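Local coordinates for protein response regulator receiver (Brucella melitensis biovar Abortus, PDB 4G97) that probably serves as a phosphorylation-controlled switch in two-component signalling, joining a sigma-factor-like helical part to a receiver domain, at residues Pro9-Leu14 against Ile54-Leu59; Thr140-Ile145 against Leu162-Val167. All coordinates share one frame; numbering follows the deposited sequence.

Contact 1. Residues Pro9-Leu14 against Ile54-Leu59; sequences PHLPYL and IGLYRL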
loop_
_atom_site.group_PDB
_atom_site.type_symbol
_atom_site.label_atom_id
_atom_site.label_comp_id
_atom_site.label_asym_id
_atom_site.label_seq_id
_atom_site.Cartn_x
_atom_site.Cartn_y
_atom_site.Cartn_z
ATOM N N PRO A 9 -11.967 -4.458 -14.523
ATOM C CA PRO A 9 -11.322 -5.398 -13.586
ATOM C C PRO A 9 -10.018 -4.909 -12.978
ATOM O O PRO A 9 -9.577 -5.483 -11.978
ATOM C CB PRO A 9 -11.066 -6.645 -14.444
ATOM C CG PRO A 9 -11.958 -6.508 -15.609
ATOM C CD PRO A 9 -12.039 -5.049 -15.877
ATOM N N HIS A 10 -9.386 -3.887 -13.592
ATOM C CA HIS A 10 -8.087 -3.394 -13.149
ATOM C C HIS A 10 -8.169 -2.194 -12.169
ATOM O O HIS A 10 -7.151 -1.821 -11.575
ATOM C CB HIS A 10 -7.191 -3.102 -14.377
ATOM C CG HIS A 10 -7.082 -4.273 -15.320
ATOM N ND1 HIS A 10 -6.466 -5.454 -14.940
ATOM C CD2 HIS A 10 -7.569 -4.423 -16.574
ATOM C CE1 HIS A 10 -6.583 -6.275 -15.975
ATOM N NE2 HIS A 10 -7.218 -5.691 -16.989
ATOM N N LEU A 11 -9.371 -1.593 -12.021
ATOM C CA LEU A 11 -9.594 -0.434 -11.131
ATOM C C LEU A 11 -9.257 -0.709 -9.640
ATOM O O LEU A 11 -8.582 0.128 -9.037
ATOM C CB LEU A 11 -11.017 0.135 -11.287
ATOM C CG LEU A 11 -11.353 0.803 -12.622
ATOM C CD1 LEU A 11 -12.866 1.120 -12.688
ATOM C CD2 LEU A 11 -10.555 2.116 -12.803
ATOM N N PRO A 12 -9.667 -1.844 -9.017
ATOM C CA PRO A 12 -9.293 -2.070 -7.609
ATOM C C PRO A 12 -7.790 -1.934 -7.356
ATOM O O PRO A 12 -7.397 -1.157 -6.493
ATOM C CB PRO A 12 -9.775 -3.504 -7.350
ATOM C CG PRO A 12 -10.976 -3.628 -8.247
ATOM C CD PRO A 12 -10.515 -2.954 -9.509
ATOM N N TYR A 13 -6.945 -2.643 -8.148
ATOM C CA TYR A 13 -5.495 -2.595 -7.970
ATOM C C TYR A 13 -4.892 -1.240 -8.287
ATOM O O TYR A 13 -3.825 -0.907 -7.759
ATOM C CB TYR A 13 -4.781 -3.736 -8.728
ATOM C CG TYR A 13 -5.041 -5.102 -8.129
ATOM C CD1 TYR A 13 -5.379 -5.244 -6.783
ATOM C CD2 TYR A 13 -4.908 -6.258 -8.891
ATOM C CE1 TYR A 13 -5.633 -6.491 -6.228
ATOM C CE2 TYR A 13 -5.150 -7.517 -8.341
ATOM C CZ TYR A 13 -5.522 -7.624 -7.010
ATOM O OH TYR A 13 -5.741 -8.849 -6.433
ATOM N N LEU A 14 -5.535 -0.472 -9.174
ATOM C CA LEU A 14 -5.037 0.866 -9.493
ATOM C C LEU A 14 -5.264 1.783 -8.281
ATOM O O LEU A 14 -4.402 2.609 -7.988
ATOM C CB LEU A 14 -5.673 1.418 -10.774
ATOM C CG LEU A 14 -5.252 2.845 -11.188
ATOM C CD1 LEU A 14 -3.827 2.886 -11.697
ATOM C CD2 LEU A 14 -6.223 3.428 -12.225
ATOM N N ILE A 54 -1.620 -2.344 -18.242
ATOM C CA ILE A 54 -0.471 -1.463 -18.491
ATOM C C ILE A 54 -0.956 -0.099 -18.998
ATOM O O ILE A 54 -0.540 0.920 -18.455
ATOM C CB ILE A 54 0.618 -2.139 -19.389
ATOM C CG1 ILE A 54 1.140 -3.432 -18.731
ATOM C CG2 ILE A 54 1.790 -1.173 -19.711
ATOM C CD1 ILE A 54 1.959 -4.381 -19.651
ATOM N N GLY A 55 -1.865 -0.100 -19.986
ATOM C CA GLY A 55 -2.467 1.118 -20.535
ATOM C C GLY A 55 -3.228 1.939 -19.500
ATOM O O GLY A 55 -3.197 3.178 -19.531
ATOM N N LEU A 56 -3.921 1.252 -18.563
ATOM C CA LEU A 56 -4.652 1.942 -17.506
ATOM C C LEU A 56 -3.672 2.627 -16.541
ATOM O O LEU A 56 -3.872 3.792 -16.219
ATOM C CB LEU A 56 -5.595 0.982 -16.753
ATOM C CG LEU A 56 -6.454 1.558 -15.611
ATOM C CD1 LEU A 56 -7.414 2.645 -16.104
ATOM C CD2 LEU A 56 -7.253 0.474 -14.918
ATOM N N TYR A 57 -2.621 1.906 -16.094
ATOM C CA TYR A 57 -1.614 2.428 -15.159
ATOM C C TYR A 57 -0.782 3.535 -15.791
ATOM O O TYR A 57 -0.437 4.504 -15.101
ATOM C CB TYR A 57 -0.703 1.306 -14.682
ATOM C CG TYR A 57 -1.243 0.528 -13.506
ATOM C CD1 TYR A 57 -2.282 -0.383 -13.665
ATOM C CD2 TYR A 57 -0.708 0.695 -12.230
ATOM C CE1 TYR A 57 -2.759 -1.130 -12.588
ATOM C CE2 TYR A 57 -1.172 -0.048 -11.150
ATOM C CZ TYR A 57 -2.174 -0.981 -11.339
ATOM O OH TYR A 57 -2.614 -1.730 -10.280
ATOM N N ARG A 58 -0.476 3.395 -17.113
ATOM C CA ARG A 58 0.247 4.393 -17.929
ATOM C C ARG A 58 -0.547 5.701 -17.995
ATOM O O ARG A 58 0.004 6.776 -17.757
ATOM C CB ARG A 58 0.518 3.840 -19.351
ATOM C CG ARG A 58 1.422 4.743 -20.169
ATOM C CD ARG A 58 1.886 4.052 -21.417
ATOM N NE ARG A 58 2.377 5.028 -22.383
ATOM C CZ ARG A 58 2.669 4.752 -23.647
ATOM N NH1 ARG A 58 2.521 3.516 -24.117
ATOM N NH2 ARG A 58 3.107 5.708 -24.456
ATOM N N LEU A 59 -1.858 5.609 -18.277
ATOM C CA LEU A 59 -2.747 6.769 -18.289
ATOM C C LEU A 59 -2.736 7.417 -16.911
ATOM O O LEU A 59 -2.557 8.635 -16.816
ATOM C CB LEU A 59 -4.167 6.330 -18.665
ATOM C CG LEU A 59 -5.274 7.383 -18.645
ATOM C CD1 LEU A 59 -4.990 8.511 -19.623
ATOM C CD2 LEU A 59 -6.601 6.740 -18.998
#

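Contact 2. Residues Thr140-Ile145 against Leu162-Val167; sequences TRLMII and LGHEVV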
loop_
_atom_site.group_PDB
_atom_site.type_symbol
_atom_site.label_atom_id
_atom_site.label_comp_id
_atom_site.label_asym_id
_atom_site.label_seq_id
_atom_site.Cartn_x
_atom_site.Cartn_y
_atom_site.Cartn_z
ATOM N N THR A 140 11.292 1.020 13.761
ATOM C CA THR A 140 9.979 1.225 14.348
ATOM C C THR A 140 9.539 0.028 15.162
ATOM O O THR A 140 9.830 -1.123 14.812
ATOM C CB THR A 140 8.962 1.602 13.198
ATOM O OG1 THR A 140 9.447 2.751 12.518
ATOM C CG2 THR A 140 7.576 1.917 13.689
ATOM N N ARG A 141 8.813 0.313 16.252
ATOM C CA ARG A 141 8.225 -0.699 17.127
ATOM C C ARG A 141 6.832 -0.996 16.564
ATOM O O ARG A 141 6.010 -0.094 16.423
ATOM C CB ARG A 141 8.130 -0.193 18.582
ATOM C CG ARG A 141 9.487 -0.053 19.249
ATOM C CD ARG A 141 9.394 0.621 20.603
ATOM N NE ARG A 141 8.869 -0.286 21.622
ATOM C CZ ARG A 141 7.636 -0.237 22.105
ATOM N NH1 ARG A 141 6.779 0.676 21.669
ATOM N NH2 ARG A 141 7.246 -1.108 23.017
ATOM N N LEU A 142 6.580 -2.245 16.192
ATOM C CA LEU A 142 5.279 -2.533 15.625
ATOM C C LEU A 142 4.547 -3.700 16.226
ATOM O O LEU A 142 5.146 -4.642 16.741
ATOM C CB LEU A 142 5.327 -2.583 14.086
ATOM C CG LEU A 142 6.284 -3.552 13.442
ATOM C CD1 LEU A 142 5.675 -4.947 13.374
ATOM C CD2 LEU A 142 6.670 -3.062 12.044
ATOM N N MET A 143 3.236 -3.627 16.159
ATOM C CA MET A 143 2.386 -4.698 16.620
ATOM C C MET A 143 1.812 -5.435 15.390
ATOM O O MET A 143 1.380 -4.792 14.420
ATOM C CB MET A 143 1.278 -4.125 17.483
ATOM C CG MET A 143 0.279 -5.153 17.945
ATOM S SD MET A 143 -1.069 -4.514 18.970
ATOM C CE MET A 143 -1.350 -2.971 18.243
ATOM N N ILE A 144 1.799 -6.787 15.466
ATOM C CA ILE A 144 1.227 -7.670 14.450
ATOM C C ILE A 144 -0.078 -8.231 14.988
ATOM O O ILE A 144 -0.079 -8.800 16.070
ATOM C CB ILE A 144 2.199 -8.812 14.022
ATOM C CG1 ILE A 144 3.495 -8.220 13.402
ATOM C CG2 ILE A 144 1.473 -9.800 12.990
ATOM C CD1 ILE A 144 4.628 -9.200 13.153
ATOM N N ILE A 145 -1.187 -8.057 14.255
ATOM C CA ILE A 145 -2.474 -8.676 14.586
ATOM C C ILE A 145 -2.672 -9.746 13.510
ATOM O O ILE A 145 -3.005 -9.434 12.358
ATOM C CB ILE A 145 -3.699 -7.737 14.704
ATOM C CG1 ILE A 145 -3.426 -6.555 15.685
ATOM C CG2 ILE A 145 -4.895 -8.570 15.202
ATOM C CD1 ILE A 145 -4.393 -5.437 15.592
ATOM N N LEU A 162 14.519 -5.680 8.369
ATOM C CA LEU A 162 14.524 -4.253 8.045
ATOM C C LEU A 162 14.977 -3.389 9.240
ATOM O O LEU A 162 15.091 -2.178 9.100
ATOM C CB LEU A 162 13.121 -3.812 7.606
ATOM C CG LEU A 162 12.592 -4.330 6.272
ATOM C CD1 LEU A 162 11.089 -4.134 6.176
ATOM C CD2 LEU A 162 13.287 -3.653 5.105
ATOM N N GLY A 163 15.169 -4.009 10.400
ATOM C CA GLY A 163 15.608 -3.343 11.622
ATOM C C GLY A 163 14.492 -2.915 12.551
ATOM O O GLY A 163 14.736 -2.170 13.494
ATOM N N HIS A 164 13.262 -3.385 12.309
ATOM C CA HIS A 164 12.131 -3.023 13.143
ATOM C C HIS A 164 11.996 -3.954 14.319
ATOM O O HIS A 164 12.631 -5.009 14.360
ATOM C CB HIS A 164 10.812 -2.939 12.327
ATOM C CG HIS A 164 10.879 -1.995 11.167
ATOM N ND1 HIS A 164 11.141 -0.648 11.343
ATOM C CD2 HIS A 164 10.747 -2.250 9.848
ATOM C CE1 HIS A 164 11.192 -0.133 10.127
ATOM N NE2 HIS A 164 10.947 -1.064 9.193
ATOM N N GLU A 165 11.182 -3.564 15.284
ATOM C CA GLU A 165 10.980 -4.379 16.466
ATOM C C GLU A 165 9.518 -4.801 16.581
ATOM O O GLU A 165 8.632 -3.954 16.576
ATOM C CB GLU A 165 11.424 -3.606 17.726
ATOM C CG GLU A 165 11.298 -4.414 19.009
ATOM C CD GLU A 165 11.348 -3.607 20.293
ATOM O OE1 GLU A 165 11.747 -2.423 20.243
ATOM O OE2 GLU A 165 10.972 -4.159 21.352
ATOM N N VAL A 166 9.276 -6.108 16.718
ATOM C CA VAL A 166 7.931 -6.616 16.923
ATOM C C VAL A 166 7.682 -6.642 18.429
ATOM O O VAL A 166 8.309 -7.434 19.145
ATOM C CB VAL A 166 7.680 -7.989 16.256
ATOM C CG1 VAL A 166 6.279 -8.504 16.594
ATOM C CG2 VAL A 166 7.867 -7.896 14.752
ATOM N N VAL A 167 6.750 -5.798 18.897
ATOM C CA VAL A 167 6.429 -5.690 20.320
ATOM C C VAL A 167 5.604 -6.865 20.815
ATOM O O VAL A 167 5.533 -7.101 22.014
ATOM C CB VAL A 167 5.832 -4.311 20.731
ATOM C CG1 VAL A 167 6.758 -3.178 20.316
ATOM C CG2 VAL A 167 4.424 -4.104 20.166
HETATM O O HOH W 1 9.745 -2.298 23.207
#

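Contact 1. Residues Pro9-Leu14 against Ile54-Leu59
L14 and Y57 bring the two backbones nearest, with 6.8 Å between CA of L14 and CA of Y57, and the pair H10 and L56 lies somewhat wider. L14 reaches into the interface with its CG anti to the backbone N (chi1 178°), and each methyl finds its own surface. CD1 sits over the middle of the Y57 ring, 3.8 Å from the centroid and only 9° off the ring normal, a CH-pi contact on the face. CD2 lies 3.9 Å from CG of L56, the two leucine side chains passing at a slant. L56 is directed toward the opposing segment: its CD2 comes within 3.6 Å of CB of H10 and 4.3 Å from CD2 of L11, so this one methyl lies against both residues. Helices 11-22 and 52-64 both belong to the sigma2-like region of PhyR, an all-helical unit related to sigma factors, and here their contact is carried largely by L14, L56 and Y57, with H10, L11 and Y13 adding to it. L11 and L14 also touch V32, so helix 25-41 joins the same apolar cluster. The Y57 and L14 side chains run antiparallel, and the Y57 hydroxyl comes up against Y13, its OH 2.9 Å from O of Y13 and 3.3 Å from CB of Y13, with the carbonyl approaching the ring obliquely. The hydroxyl is hydrogen-bonded outside both segments, to E105 OE1 and R53 NH2, which fix the ring's tip. F107 meets the Y57 ring edge-to-face, and I115 of helix 109-116 touches its side chain.

Contact 2. Residues Thr140-Ile145 against Leu162-Val167
R141 pairs with E165, and L142 with V166, as neighbours on parallel strands; the bond from L142 N to E165 O (2.7 Å) is almost linear. From the backbone outward, R141 CB lies 3.7 Å from V167 CG1, and CG packs 3.4 Å from E165 OE1. The chain bends at chi3 (76°), which lays the guanidinium over V167. NE makes a long salt bridge to E165 OE1 (3.8 Å) and gives a shorter hydrogen bond to a water (2.7 Å), which passes one on to E165 OE2. The guanidinium and carboxylate planes stand 78° apart. At the tip, V167 CG1 covers one face, 3.4 Å from NH2, while NH2 itself is salt-bridged to E183. Just ahead of strand 141-145, T140 N donates to H164 ND1 (2.9 Å) in the imidazole plane, and Q137 holds NE2. On the sheet face opposite R141 and E165, V166 CG2 meets L142 CD1 and I144 CD1. The pair forms the first beta-alpha-beta unit of a CheY-like receiver, connected by helix 149-161: strand 165-170 is the sheet edge, strand 141-145 lies between it and strand 187-191, H164 leans on helix 243-265, and M143 on helix 173-183.

Overall arrangement
Contact 1 and contact 2 lie in different parts of PhyR, on opposite sides of the chain's centre: their centres are 32 Å apart, their nearest atoms about 19 Å, and they do not touch. The first joins helices 11-22 and 52-64 in the sigma2-like region; the second is in the receiver sheet. A bridge exists through 9-14, since P12 touches L226 and Y13 touches P222, in the loop following strand 215-219 of the receiver. Strand 141-145 of contact 2 neighbours strand 187-191, which ends at D191, the predicted phosphorylation site, unmodified here. The calcium ion is bound by H265 and H268, in the six-histidine run at the chain's C-terminal end, which is probably a purification tag.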